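Local coordinates for 'Carboxyl esterase 2 (Tuber melanosporum Mel28, PDB 5MIF), which is a fungal carboxylesterase of the alpha/beta hydrolase fold, resembling archaeal enzymes, and probably hydrolyses carboxylic ester bonds, at residues L280-V286 with I310-I316; T221-C225 with A263-R267. One frame throughout, in Å; residues are numbered along the deposited sequence.

Overall arrangement
Along the chain contact 2 comes first and is complete before contact 1 begins; all four segments belong to the alpha/beta hydrolase fold. Their centres lie about 19 Å apart, with the nearest atoms about 7 Å from each other, so the two do not touch. Contact 1 pairs strand 279-284 with strand 307-312, the latter outermost within this chain, where the mixed sheet continues into the second subunit. Contact 2 holds together two loops, one following strand 213-217 and the other leading into helix 270-273. Because strand 213-217 is the sheet neighbour of strand 279-284, the contacts are linked through adjacent strands: contact 1 lies at the subunit interface, while contact 2 ties down a loop that follows the inner neighbour.

Contact 1. Residues L280-V286 with I310-I316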
loop_
_atom_site.group_PDB
_atom_site.type_symbol
_atom_site.label_atom_id
_atom_site.label_comp_id
_atom_site.label_asym_id
_atom_site.label_seq_id
_atom_site.Cartn_x
_atom_site.Cartn_y
_atom_site.Cartn_z
ATOM N N LEU A 280 -10.230 1.664 4.182
ATOM C CA LEU A 280 -8.857 1.252 3.917
ATOM C C LEU A 280 -8.113 1.053 5.244
ATOM O O LEU A 280 -8.052 1.967 6.076
ATOM C CB LEU A 280 -8.138 2.293 3.051
ATOM C CG LEU A 280 -6.612 2.183 2.981
ATOM C CD1 LEU A 280 -6.168 0.907 2.257
ATOM C CD2 LEU A 280 -6.030 3.395 2.299
ATOM N N ILE A 281 -7.549 -0.134 5.437
ATOM C CA ILE A 281 -6.764 -0.415 6.634
ATOM C C ILE A 281 -5.297 -0.626 6.300
ATOM O O ILE A 281 -4.949 -1.426 5.431
ATOM C CB ILE A 281 -7.307 -1.646 7.378
ATOM C CG1 ILE A 281 -8.759 -1.394 7.783
ATOM C CG2 ILE A 281 -6.426 -1.978 8.593
ATOM C CD1 ILE A 281 -9.468 -2.612 8.349
ATOM N N VAL A 282 -4.437 0.110 6.986
ATOM C CA VAL A 282 -3.000 -0.006 6.798
ATOM C C VAL A 282 -2.384 -0.449 8.124
ATOM O O VAL A 282 -2.678 0.138 9.157
ATOM C CB VAL A 282 -2.400 1.339 6.330
ATOM C CG1 VAL A 282 -0.907 1.234 6.184
ATOM C CG2 VAL A 282 -3.040 1.766 5.007
ATOM N N VAL A 283 -1.550 -1.484 8.107
ATOM C CA VAL A 283 -0.924 -1.965 9.348
ATOM C C VAL A 283 0.595 -2.035 9.206
ATOM O O VAL A 283 1.123 -2.146 8.095
ATOM C CB VAL A 283 -1.452 -3.362 9.776
ATOM C CG1 VAL A 283 -2.939 -3.294 10.142
ATOM C CG2 VAL A 283 -1.175 -4.410 8.683
ATOM N N ALA A 284 1.296 -1.928 10.333
ATOM C CA ALA A 284 2.741 -2.114 10.339
ATOM C C ALA A 284 3.051 -3.594 10.536
ATOM O O ALA A 284 2.327 -4.286 11.240
ATOM C CB ALA A 284 3.391 -1.275 11.435
ATOM N N GLU A 285 4.129 -4.077 9.931
ATOM C CA GLU A 285 4.469 -5.492 10.035
ATOM C C GLU A 285 4.905 -5.872 11.449
ATOM O O GLU A 285 4.411 -6.848 12.023
ATOM C CB GLU A 285 5.579 -5.852 9.056
ATOM C CG GLU A 285 6.075 -7.271 9.202
ATOM C CD GLU A 285 7.305 -7.540 8.360
ATOM O OE1 GLU A 285 8.075 -6.584 8.113
ATOM O OE2 GLU A 285 7.524 -8.706 7.979
ATOM N N VAL A 286 5.824 -5.096 12.004
ATOM C CA VAL A 286 6.397 -5.405 13.312
ATOM C C VAL A 286 5.657 -4.600 14.380
ATOM O O VAL A 286 6.008 -3.465 14.694
ATOM C CB VAL A 286 7.913 -5.126 13.314
ATOM C CG1 VAL A 286 8.530 -5.435 14.667
ATOM C CG2 VAL A 286 8.584 -5.953 12.216
ATOM N N ILE A 310 -3.726 -3.415 3.782
ATOM C CA ILE A 310 -2.340 -3.364 3.370
ATOM C C ILE A 310 -1.383 -3.446 4.557
ATOM O O ILE A 310 -1.518 -2.706 5.532
ATOM C CB ILE A 310 -2.079 -2.079 2.588
ATOM C CG1 ILE A 310 -2.527 -2.260 1.138
ATOM C CG2 ILE A 310 -0.626 -1.703 2.613
ATOM C CD1 ILE A 310 -2.617 -0.941 0.418
ATOM N N ARG A 311 -0.424 -4.357 4.460
ATOM C CA ARG A 311 0.620 -4.524 5.457
ATOM C C ARG A 311 1.927 -3.967 4.922
ATOM O O ARG A 311 2.388 -4.358 3.847
ATOM C CB ARG A 311 0.800 -6.002 5.833
ATOM C CG ARG A 311 2.014 -6.256 6.751
ATOM C CD ARG A 311 2.377 -7.743 6.845
ATOM N NE ARG A 311 1.318 -8.551 7.446
ATOM C CZ ARG A 311 1.470 -9.818 7.833
ATOM N NH1 ARG A 311 2.638 -10.435 7.667
ATOM N NH2 ARG A 311 0.449 -10.474 8.373
ATOM N N VAL A 312 2.523 -3.053 5.679
ATOM C CA VAL A 312 3.768 -2.419 5.292
ATOM C C VAL A 312 4.909 -3.142 5.972
ATOM O O VAL A 312 4.974 -3.184 7.202
ATOM C CB VAL A 312 3.786 -0.924 5.687
ATOM C CG1 VAL A 312 4.978 -0.228 5.072
ATOM C CG2 VAL A 312 2.504 -0.253 5.256
ATOM N N LEU A 313 5.809 -3.721 5.190
ATOM C CA LEU A 313 6.881 -4.522 5.778
ATOM C C LEU A 313 8.026 -3.654 6.303
ATOM O O LEU A 313 8.269 -2.555 5.797
ATOM C CB LEU A 313 7.412 -5.541 4.769
ATOM C CG LEU A 313 6.659 -6.869 4.740
ATOM C CD1 LEU A 313 5.203 -6.681 4.262
ATOM C CD2 LEU A 313 7.396 -7.884 3.882
ATOM N N GLY A 314 8.701 -4.138 7.342
ATOM C CA GLY A 314 9.897 -3.490 7.865
ATOM C C GLY A 314 9.659 -2.255 8.729
ATOM O O GLY A 314 10.598 -1.527 9.063
ATOM N N THR A 315 8.412 -2.002 9.100
ATOM C CA THR A 315 8.136 -0.828 9.918
ATOM C C THR A 315 7.323 -1.210 11.145
ATOM O O THR A 315 6.918 -2.362 11.297
ATOM C CB THR A 315 7.416 0.270 9.119
ATOM O OG1 THR A 315 7.420 1.494 9.876
ATOM C CG2 THR A 315 5.994 -0.138 8.802
ATOM N N ILE A 316 7.106 -0.231 12.023
ATOM C CA ILE A 316 6.551 -0.466 13.353
ATOM C C ILE A 316 5.380 0.455 13.658
ATOM O O ILE A 316 5.108 1.396 12.912
ATOM C CB ILE A 316 7.624 -0.252 14.443
ATOM C CG1 ILE A 316 8.125 1.196 14.411
ATOM C CG2 ILE A 316 8.765 -1.263 14.283
ATOM C CD1 ILE A 316 9.192 1.501 15.423
#
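Glu285 reaches across to the turn at Leu313-Gly314, where its OE1 accepts a short hydrogen bond from Gly314 N (2.6 Å), met nearly along the C-O axis. The segments include the parallel strands 279-284 and 307-312 of a beta-alpha-beta crossover through helix 290-302; strand 307-312 is outermost within this chain, and the sheet continues antiparallel into the second subunit. The extended chain, its CG turned anti to N (chi1 174°), carries the carboxylate obliquely across Leu313, Glu285 CD standing 3.7 Å from Leu313 CG. The other oxygen, OE2, forms a salt bridge with Arg298 of the second subunit. Replacing Glu285 by an alanine is likely to leave Gly314 N without this acceptor and to remove one countercharge from that arginine. Backbone hydrogen bonds join the strands: Val283 N to Ile310 O and Val312 N to Val283 O (2.9 Å), while Glu285 N to Val312 O is more bent, at 132°. Past the turn, Val286 N donates to Thr315 O (3.0 Å). Arg311 directs its NE to Glu294 on the crossover helix. Ala284 touches residues of the probable Ser-His-Asp triad. On the face it shares with Val282 and Val312, where Phe319 covers Val282 and Ala284, Val282 CG1 meets Val312 CG2 at 3.8 Å.

Contact 2. Residues T221-C225 with A263-R267; sequences TDLAC and ASPGR
Arg267 and Asp222 face each other across the two loops in a salt bridge, with NH1 of Arg267 3.0 Å from OD2 of Asp222. Both hydrogen bonds within it are weak: the one to OD2 is bent to 132°, and the other runs from the same NH1 to OD1. The carboxylate sits at the edge of the guanidinium; the planes are 61° apart, and NH1 alone of the guanidinium nitrogens bonds the carboxylate, unlike a flat two-pronged pairing. A bend at chi3 (80°) brings the head group round to Asp222, while Ala224 CB lies over one guanidinium face and Cys225 SG comes within 3.4 Å of Arg267 NH1. Asp222 also organises its own loop as an Asx turn, in a part of the alpha/beta hydrolase fold that runs from strand 213-217 to helix 228-232. Its OD1 accepts from Ala224 N (3.0 Å) and from Cys225 N, both arriving from the same face of the carboxylate. Thr221 contributes through its backbone: its O takes the N-H of Gly266 (3.0 Å) in the 3-10 segment 265-267, where a side chain at Gly266 would run into that oxygen. Gln292 OE1 accepts from the backbone N of Thr221 and of Asp222. Ser264 OG, itself bonded to Arg258 O, receives an almost straight hydrogen bond from Leu223 N (2.9 Å), and Leu223 CD1 rests 3.8 Å from Ala263 O.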
loop_
_atom_site.group_PDB
_atom_site.type_symbol
_atom_site.label_atom_id
_atom_site.label_comp_id
_atom_site.label_asym_id
_atom_site.label_seq_id
_atom_site.Cartn_x
_atom_site.Cartn_y
_atom_site.Cartn_z
ATOM N N THR A 221 -8.748 -2.474 17.655
ATOM C CA THR A 221 -10.121 -2.841 17.352
ATOM C C THR A 221 -10.707 -3.728 18.436
ATOM O O THR A 221 -11.927 -3.859 18.551
ATOM C CB THR A 221 -10.211 -3.576 16.006
ATOM O OG1 THR A 221 -9.375 -4.736 16.061
ATOM C CG2 THR A 221 -9.733 -2.693 14.879
ATOM N N ASP A 222 -9.831 -4.321 19.237
ATOM C CA ASP A 222 -10.256 -5.254 20.280
ATOM C C ASP A 222 -9.432 -5.018 21.540
ATOM O O ASP A 222 -8.245 -5.337 21.582
ATOM C CB ASP A 222 -10.110 -6.701 19.795
ATOM C CG ASP A 222 -10.819 -7.705 20.699
ATOM O OD1 ASP A 222 -11.107 -7.377 21.871
ATOM O OD2 ASP A 222 -11.104 -8.826 20.229
ATOM N N LEU A 223 -10.055 -4.424 22.554
ATOM C CA LEU A 223 -9.341 -4.079 23.778
ATOM C C LEU A 223 -9.398 -5.210 24.805
ATOM O O LEU A 223 -8.700 -5.175 25.818
ATOM C CB LEU A 223 -9.908 -2.795 24.387
ATOM C CG LEU A 223 -9.358 -1.463 23.861
ATOM C CD1 LEU A 223 -9.541 -1.313 22.351
ATOM C CD2 LEU A 223 -9.993 -0.298 24.582
ATOM N N ALA A 224 -10.248 -6.200 24.547
ATOM C CA ALA A 224 -10.508 -7.257 25.517
ATOM C C ALA A 224 -9.567 -8.432 25.334
ATOM O O ALA A 224 -9.017 -8.954 26.297
ATOM C CB ALA A 224 -11.945 -7.726 25.411
ATOM N N CYS A 225 -9.382 -8.844 24.086
ATOM C CA CYS A 225 -8.628 -10.048 23.805
ATOM C C CYS A 225 -7.244 -9.730 23.280
ATOM O O CYS A 225 -6.998 -8.678 22.686
ATOM C CB CYS A 225 -9.389 -10.938 22.819
ATOM S SG CYS A 225 -10.816 -11.760 23.585
ATOM N N ALA A 263 -16.563 0.037 22.607
ATOM C CA ALA A 263 -15.143 0.060 22.983
ATOM C C ALA A 263 -14.275 -0.690 21.977
ATOM O O ALA A 263 -13.163 -0.267 21.640
ATOM C CB ALA A 263 -14.950 -0.543 24.374
ATOM N N SER A 264 -14.787 -1.827 21.528
ATOM C CA SER A 264 -14.043 -2.735 20.677
ATOM C C SER A 264 -14.863 -3.073 19.442
ATOM O O SER A 264 -15.554 -4.086 19.419
ATOM C CB SER A 264 -13.687 -4.002 21.457
ATOM O OG SER A 264 -12.865 -3.695 22.573
ATOM N N PRO A 265 -14.804 -2.215 18.411
ATOM C CA PRO A 265 -15.675 -2.404 17.241
ATOM C C PRO A 265 -15.395 -3.696 16.491
ATOM O O PRO A 265 -16.235 -4.125 15.697
ATOM C CB PRO A 265 -15.375 -1.176 16.382
ATOM C CG PRO A 265 -14.971 -0.137 17.386
ATOM C CD PRO A 265 -14.142 -0.902 18.389
ATOM N N GLY A 266 -14.231 -4.295 16.736
ATOM C CA GLY A 266 -13.927 -5.619 16.228
ATOM C C GLY A 266 -14.890 -6.692 16.721
ATOM O O GLY A 266 -14.967 -7.777 16.142
ATOM N N ARG A 267 -15.607 -6.387 17.803
ATOM C CA ARG A 267 -16.544 -7.321 18.416
ATOM C C ARG A 267 -17.988 -6.961 18.102
ATOM O O ARG A 267 -18.914 -7.532 18.680
ATOM C CB ARG A 267 -16.343 -7.355 19.935
ATOM C CG ARG A 267 -14.909 -7.635 20.354
ATOM C CD ARG A 267 -14.754 -7.625 21.869
ATOM N NE ARG A 267 -15.206 -8.890 22.433
ATOM C CZ ARG A 267 -14.477 -10.000 22.472
ATOM N NH1 ARG A 267 -13.231 -10.005 22.007
ATOM N NH2 ARG A 267 -14.996 -11.105 22.990
#